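Local coordinates for hypothetical protein Atu0741 (PDB 1ZHV) that is of unknown function but carries an ACT domain, a fold that in many relatives senses small ligands such as amino acids, at residues S84-S87 / G92-V95; S63-Q68 / N109-T114. All blocks are in the same frame, centred on the assembly; numbering follows the deposited sequence.

Contact 1. Residues S84-S87 / G92-V95; sequences SPLS and GIFV
The last turn of helix 78-87 comes beside the chain that leads into strand 94-97, with the CA atoms of S87 and G92 6.2 Å apart and four residues making the turn between the segments. I93, in the chain leading to that strand, carries one side of the contact, its CA-CB bond directed at the helix, and its two branches go to different partners. The methyl CG2 meets L86, lying 3.9 Å from L86 CB and equally far from L86 CD1, and the two side chains cross at a slant. The other branch passes S87, where I93 CG1 comes within 3.8 Å of S87 OG, a van der Waals contact with a hydroxyl oxygen whose weak hydrogen bond goes back to I83 O in the preceding turn. I93 holds CG1 between its backbone N and carbonyl carbon (chi1 61°), which leaves CG2 anti to the carbonyl carbon and facing L86. Contact between the segments is thus by side-chain packing, with L86 buried and S87 at the exposed side. L86 and I93 also both touch L104 of strand 102-107, while L86 reaches T114, L117 and L118 of helix 111-120. S84 O and P85 O, in the last turn of the helix, accept hydrogen bonds from the side chains of T88 and N89 just after it. Helix, turn and returning strand form the alpha-beta connection that follows the first strand of the βαββαβ ACT fold, with L86 and I93 joining helix to sheet at its margin.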
ATOM      1  N   SER A  84      -4.493  13.011   3.326  1.00  9.39           N
ATOM      2  CA  SER A  84      -5.421  14.136   3.194  1.00 10.32           C
ATOM      3  C   SER A  84      -5.594  14.590   1.740  1.00 10.28           C
ATOM      4  O   SER A  84      -6.720  14.711   1.252  1.00  9.49           O
ATOM      5  CB  SER A  84      -4.961  15.318   4.049  1.00 14.52           C
ATOM      6  OG  SER A  84      -5.905  16.378   3.978  1.00 21.32           O
ATOM      7  N   PRO A  85      -4.486  14.852   1.026  1.00 10.14           N
ATOM      8  CA  PRO A  85      -4.643  15.286  -0.370  1.00 10.30           C
ATOM      9  C   PRO A  85      -5.254  14.233  -1.288  1.00 10.79           C
ATOM     10  O   PRO A  85      -5.835  14.560  -2.323  1.00 12.08           O
ATOM     11  CB  PRO A  85      -3.224  15.681  -0.781  1.00 12.13           C
ATOM     12  CG  PRO A  85      -2.346  14.894   0.149  1.00 11.20           C
ATOM     13  CD  PRO A  85      -3.081  14.948   1.457  1.00 10.24           C
ATOM     14  N   LEU A  86      -5.135  12.966  -0.912  1.00  9.02           N
ATOM     15  CA  LEU A  86      -5.697  11.898  -1.727  1.00  8.69           C
ATOM     16  C   LEU A  86      -7.189  11.707  -1.450  1.00  9.30           C
ATOM     17  O   LEU A  86      -8.016  11.736  -2.365  1.00 10.62           O
ATOM     18  CB  LEU A  86      -4.941  10.587  -1.470  1.00  8.40           C
ATOM     19  CG  LEU A  86      -3.437  10.622  -1.765  1.00  7.45           C
ATOM     20  CD1 LEU A  86      -2.816   9.259  -1.485  1.00 10.32           C
ATOM     21  CD2 LEU A  86      -3.214  11.031  -3.225  1.00  9.51           C
ATOM     22  N   SER A  87      -7.531  11.531  -0.178  1.00 10.05           N
ATOM     23  CA  SER A  87      -8.916  11.316   0.222  1.00 11.05           C
ATOM     24  C   SER A  87      -9.844  12.479  -0.108  1.00 12.12           C
ATOM     25  O   SER A  87     -11.001  12.262  -0.475  1.00 16.05           O
ATOM     26  CB  SER A  87      -8.986  11.006   1.718  1.00  9.43           C
ATOM     27  OG  SER A  87      -8.330   9.784   2.004  1.00 12.60           O
ATOM     28  N   GLY A  92      -9.093   6.583  -3.318  1.00 12.56           N
ATOM     29  CA  GLY A  92      -9.220   5.638  -2.226  1.00 12.59           C
ATOM     30  C   GLY A  92      -7.845   5.269  -1.713  1.00 12.60           C
ATOM     31  O   GLY A  92      -6.896   5.138  -2.493  1.00 12.27           O
ATOM     32  N   ILE A  93      -7.732   5.110  -0.399  1.00 11.38           N
ATOM     33  CA  ILE A  93      -6.460   4.757   0.220  1.00 11.66           C
ATOM     34  C   ILE A  93      -6.540   3.500   1.078  1.00 10.72           C
ATOM     35  O   ILE A  93      -7.587   3.173   1.637  1.00 12.84           O
ATOM     36  CB  ILE A  93      -5.918   5.925   1.083  1.00 10.71           C
ATOM     37  CG1 ILE A  93      -6.896   6.270   2.215  1.00 13.81           C
ATOM     38  CG2 ILE A  93      -5.684   7.140   0.211  1.00 11.33           C
ATOM     39  CD1 ILE A  93      -6.662   5.487   3.504  1.00 14.20           C
ATOM     40  N   PHE A  94      -5.414   2.804   1.172  1.00  8.61           N
ATOM     41  CA  PHE A  94      -5.306   1.575   1.952  1.00  9.21           C
ATOM     42  C   PHE A  94      -3.984   1.743   2.690  1.00  7.65           C
ATOM     43  O   PHE A  94      -2.920   1.754   2.079  1.00  9.68           O
ATOM     44  CB  PHE A  94      -5.269   0.367   1.007  1.00  8.74           C
ATOM     45  CG  PHE A  94      -5.406  -0.958   1.702  1.00  7.67           C
ATOM     46  CD1 PHE A  94      -4.323  -1.523   2.369  1.00  8.74           C
ATOM     47  CD2 PHE A  94      -6.620  -1.643   1.690  1.00 10.51           C
ATOM     48  CE1 PHE A  94      -4.443  -2.754   3.011  1.00  8.74           C
ATOM     49  CE2 PHE A  94      -6.750  -2.876   2.333  1.00  8.81           C
ATOM     50  CZ  PHE A  94      -5.659  -3.429   2.992  1.00 10.58           C
ATOM     51  N   VAL A  95      -4.054   1.884   4.008  1.00  7.55           N
ATOM     52  CA  VAL A  95      -2.856   2.109   4.803  1.00  8.71           C
ATOM     53  C   VAL A  95      -2.484   0.961   5.708  1.00  8.81           C
ATOM     54  O   VAL A  95      -3.332   0.390   6.379  1.00  8.59           O
ATOM     55  CB  VAL A  95      -3.014   3.368   5.691  1.00 10.26           C
ATOM     56  CG1 VAL A  95      -1.763   3.580   6.541  1.00 13.54           C
ATOM     57  CG2 VAL A  95      -3.285   4.583   4.815  1.00 17.29           C
TER

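Contact 2. Residues S63-Q68 / N109-T114; sequences SCFKFQ and NDLEKT
L111 sets its two methyls against two side chains of strand 57-67, one against an aromatic edge and one beside a hydroxyl. CD1 lies near the plane of the F65 ring, at its rim, 3.4 Å from F65 CZ and 3.5 Å from F65 CE1; the leucine therefore abuts the far end of the ring, and the two side chains run at an angle to each other. CD2 approaches S63 OG at 3.9 Å, while that hydroxyl hydrogen-bonds to the side chain of S108. The L111 CG stands anti to the backbone N (chi1 -160°), and with chi2 at 46° this brings both methyls to the strand although the CA-CB bond does not aim there. At the start of helix 111-120, D110 O receives two bonds from T114: its N at 2.8 Å, and its OG1 at 2.7 Å, the latter from 48° above the carbonyl plane. A salt bridge, K113 NZ to D110 OD1 at 3.3 Å, whose hydrogen bond is weak, ties the same turn. S63 and F65 make backbone bonds to V106 and L104 of antiparallel strand 102-107, and I8 of strand 5-8 touches both F65 and L111. Helix 111-120 thus packs on the sheet across strand 57-67, and T114 also touches L86 of helix 78-87.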
ATOM      1  N   SER A  63      -1.255  -0.513  -6.276  1.00 11.61           N
ATOM      2  CA  SER A  63       0.160  -0.149  -6.302  1.00  9.96           C
ATOM      3  C   SER A  63       0.529   0.231  -4.873  1.00 10.12           C
ATOM      4  O   SER A  63      -0.284   0.822  -4.156  1.00  9.52           O
ATOM      5  CB  SER A  63       0.399   1.038  -7.238  1.00 12.04           C
ATOM      6  OG  SER A  63       0.099   0.692  -8.582  1.00 11.14           O
ATOM      7  N   CYS A  64       1.754  -0.094  -4.472  1.00 10.06           N
ATOM      8  CA  CYS A  64       2.213   0.164  -3.113  1.00 11.01           C
ATOM      9  C   CYS A  64       3.375   1.146  -3.000  1.00 11.08           C
ATOM     10  O   CYS A  64       4.289   1.148  -3.829  1.00 10.96           O
ATOM     11  CB  CYS A  64       2.602  -1.169  -2.468  1.00 11.23           C
ATOM     12  SG  CYS A  64       2.962  -1.101  -0.708  1.00 11.32           S
ATOM     13  N   PHE A  65       3.320   1.975  -1.959  1.00 10.51           N
ATOM     14  CA  PHE A  65       4.358   2.966  -1.662  1.00 10.91           C
ATOM     15  C   PHE A  65       4.824   2.780  -0.230  1.00 10.56           C
ATOM     16  O   PHE A  65       4.023   2.494   0.658  1.00 10.10           O
ATOM     17  CB  PHE A  65       3.834   4.403  -1.759  1.00 10.70           C
ATOM     18  CG  PHE A  65       3.583   4.876  -3.151  1.00 12.43           C
ATOM     19  CD1 PHE A  65       2.368   4.628  -3.773  1.00 13.38           C
ATOM     20  CD2 PHE A  65       4.557   5.601  -3.832  1.00 13.08           C
ATOM     21  CE1 PHE A  65       2.119   5.103  -5.059  1.00 14.21           C
ATOM     22  CE2 PHE A  65       4.319   6.079  -5.118  1.00 12.91           C
ATOM     23  CZ  PHE A  65       3.100   5.832  -5.732  1.00 15.08           C
ATOM     24  N   LYS A  66       6.118   2.966  -0.004  1.00  9.71           N
ATOM     25  CA  LYS A  66       6.668   2.867   1.336  1.00  9.38           C
ATOM     26  C   LYS A  66       6.981   4.276   1.827  1.00 10.12           C
ATOM     27  O   LYS A  66       7.527   5.084   1.073  1.00  9.61           O
ATOM     28  CB  LYS A  66       7.962   2.053   1.322  1.00 10.08           C
ATOM     29  CG  LYS A  66       8.635   1.951   2.687  1.00 12.15           C
ATOM     30  CD  LYS A  66       9.963   1.227   2.573  1.00 15.93           C
ATOM     31  CE  LYS A  66      11.034   2.144   2.021  1.00 20.77           C
ATOM     32  NZ  LYS A  66      11.372   3.212   3.004  1.00 25.28           N
ATOM     33  N   PHE A  67       6.603   4.586   3.067  1.00  9.01           N
ATOM     34  CA  PHE A  67       6.938   5.890   3.645  1.00 11.20           C
ATOM     35  C   PHE A  67       8.414   5.696   4.013  1.00 13.68           C
ATOM     36  O   PHE A  67       8.750   4.782   4.772  1.00 13.36           O
ATOM     37  CB  PHE A  67       6.129   6.168   4.918  1.00  9.42           C
ATOM     38  CG  PHE A  67       4.715   6.637   4.672  1.00 11.27           C
ATOM     39  CD1 PHE A  67       3.865   5.951   3.814  1.00 12.35           C
ATOM     40  CD2 PHE A  67       4.215   7.738   5.361  1.00 10.08           C
ATOM     41  CE1 PHE A  67       2.539   6.354   3.652  1.00 12.30           C
ATOM     42  CE2 PHE A  67       2.897   8.148   5.207  1.00 12.51           C
ATOM     43  CZ  PHE A  67       2.053   7.454   4.350  1.00 11.69           C
ATOM     44  N   GLN A  68       9.279   6.562   3.490  1.00 16.14           N
ATOM     45  CA  GLN A  68      10.729   6.457   3.688  1.00 21.60           C
ATOM     46  C   GLN A  68      11.501   7.171   4.795  1.00 24.54           C
ATOM     47  O   GLN A  68      11.040   8.135   5.422  1.00 26.86           O
ATOM     48  CB  GLN A  68      11.430   6.814   2.386  1.00 21.82           C
ATOM     49  CG  GLN A  68      11.346   5.779   1.304  1.00 25.10           C
ATOM     50  CD  GLN A  68      12.077   6.231   0.065  1.00 27.61           C
ATOM     51  OE1 GLN A  68      11.707   7.225  -0.551  1.00 30.38           O
ATOM     52  NE2 GLN A  68      13.127   5.513  -0.304  1.00 28.39           N
ATOM     53  N   ASN A 109      -4.791   2.450 -11.234  1.00 13.93           N
ATOM     54  CA  ASN A 109      -5.321   3.409 -12.190  1.00 16.44           C
ATOM     55  C   ASN A 109      -5.294   4.828 -11.622  1.00 16.68           C
ATOM     56  O   ASN A 109      -5.487   5.798 -12.359  1.00 18.47           O
ATOM     57  CB  ASN A 109      -6.752   3.030 -12.608  1.00 19.49           C
ATOM     58  CG  ASN A 109      -7.697   2.907 -11.431  1.00 25.53           C
ATOM     59  OD1 ASN A 109      -7.392   3.351 -10.330  1.00 28.50           O
ATOM     60  ND2 ASN A 109      -8.862   2.318 -11.668  1.00 28.10           N
ATOM     61  N   ASP A 110      -5.046   4.948 -10.317  1.00 13.51           N
ATOM     62  CA  ASP A 110      -4.969   6.253  -9.652  1.00 12.86           C
ATOM     63  C   ASP A 110      -3.523   6.699  -9.433  1.00 12.10           C
ATOM     64  O   ASP A 110      -3.274   7.734  -8.813  1.00 11.29           O
ATOM     65  CB  ASP A 110      -5.669   6.221  -8.283  1.00 12.79           C
ATOM     66  CG  ASP A 110      -7.174   6.127  -8.390  1.00 13.28           C
ATOM     67  OD1 ASP A 110      -7.744   6.788  -9.285  1.00 16.61           O
ATOM     68  OD2 ASP A 110      -7.790   5.411  -7.564  1.00 15.43           O
ATOM     69  N   LEU A 111      -2.577   5.929  -9.957  1.00 12.96           N
ATOM     70  CA  LEU A 111      -1.160   6.224  -9.772  1.00 12.29           C
ATOM     71  C   LEU A 111      -0.713   7.606 -10.249  1.00 11.83           C
ATOM     72  O   LEU A 111      -0.018   8.325  -9.522  1.00 11.81           O
ATOM     73  CB  LEU A 111      -0.316   5.131 -10.441  1.00 15.62           C
ATOM     74  CG  LEU A 111       1.140   4.979  -9.991  1.00 18.24           C
ATOM     75  CD1 LEU A 111       1.222   5.009  -8.469  1.00 17.15           C
ATOM     76  CD2 LEU A 111       1.702   3.667 -10.534  1.00 18.18           C
ATOM     77  N   GLU A 112      -1.112   7.984 -11.458  1.00 13.16           N
ATOM     78  CA  GLU A 112      -0.726   9.279 -12.010  1.00 12.74           C
ATOM     79  C   GLU A 112      -1.327  10.446 -11.231  1.00 11.66           C
ATOM     80  O   GLU A 112      -0.643  11.427 -10.943  1.00 11.14           O
ATOM     81  CB  GLU A 112      -1.130   9.362 -13.486  1.00 15.04           C
ATOM     82  CG  GLU A 112      -0.471   8.294 -14.356  1.00 20.79           C
ATOM     83  CD  GLU A 112       1.034   8.478 -14.498  1.00 21.66           C
ATOM     84  OE1 GLU A 112       1.619   9.288 -13.746  1.00 25.41           O
ATOM     85  OE2 GLU A 112       1.641   7.804 -15.364  1.00 15.32           O
ATOM     86  N   LYS A 113      -2.605  10.340 -10.882  1.00  9.90           N
ATOM     87  CA  LYS A 113      -3.255  11.399 -10.115  1.00  9.55           C
ATOM     88  C   LYS A 113      -2.661  11.470  -8.710  1.00  8.63           C
ATOM     89  O   LYS A 113      -2.457  12.552  -8.169  1.00  8.62           O
ATOM     90  CB  LYS A 113      -4.765  11.152 -10.044  1.00 11.80           C
ATOM     91  CG  LYS A 113      -5.449  11.250 -11.397  1.00 15.20           C
ATOM     92  CD  LYS A 113      -6.951  10.985 -11.337  1.00 18.08           C
ATOM     93  CE  LYS A 113      -7.272   9.525 -11.053  1.00 20.35           C
ATOM     94  NZ  LYS A 113      -8.722   9.241 -11.266  1.00 24.78           N
ATOM     95  N   THR A 114      -2.361  10.309  -8.136  1.00  9.28           N
ATOM     96  CA  THR A 114      -1.788  10.261  -6.799  1.00  8.96           C
ATOM     97  C   THR A 114      -0.448  10.987  -6.769  1.00  8.47           C
ATOM     98  O   THR A 114      -0.179  11.784  -5.866  1.00  7.68           O
ATOM     99  CB  THR A 114      -1.603   8.801  -6.342  1.00 10.08           C
ATOM    100  OG1 THR A 114      -2.889   8.206  -6.142  1.00 11.17           O
ATOM    101  CG2 THR A 114      -0.793   8.733  -5.050  1.00  8.68           C
TER

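Both contacts seat a helix of the ACT domain against the same sheet or the chain entering it, contact 1 with helix 78-87 and contact 2 with helix 111-120. Contact 1 is local, closed by a short turn and partly open to solvent, and lies along the chain inside the much longer loop that contact 2 closes. Contact 2 is the more buried. Each pairs a hydrocarbon contact with a serine hydroxyl, S63 buried and bonded to S108, S87 exposed and weakly bonded to I83 O; contact 2 adds an aromatic edge. Their centres lie about 10 Å apart, and they meet where L86 CD2 packs on T114 CG2 at 3.8 Å, which brings the two helices together over the sheet.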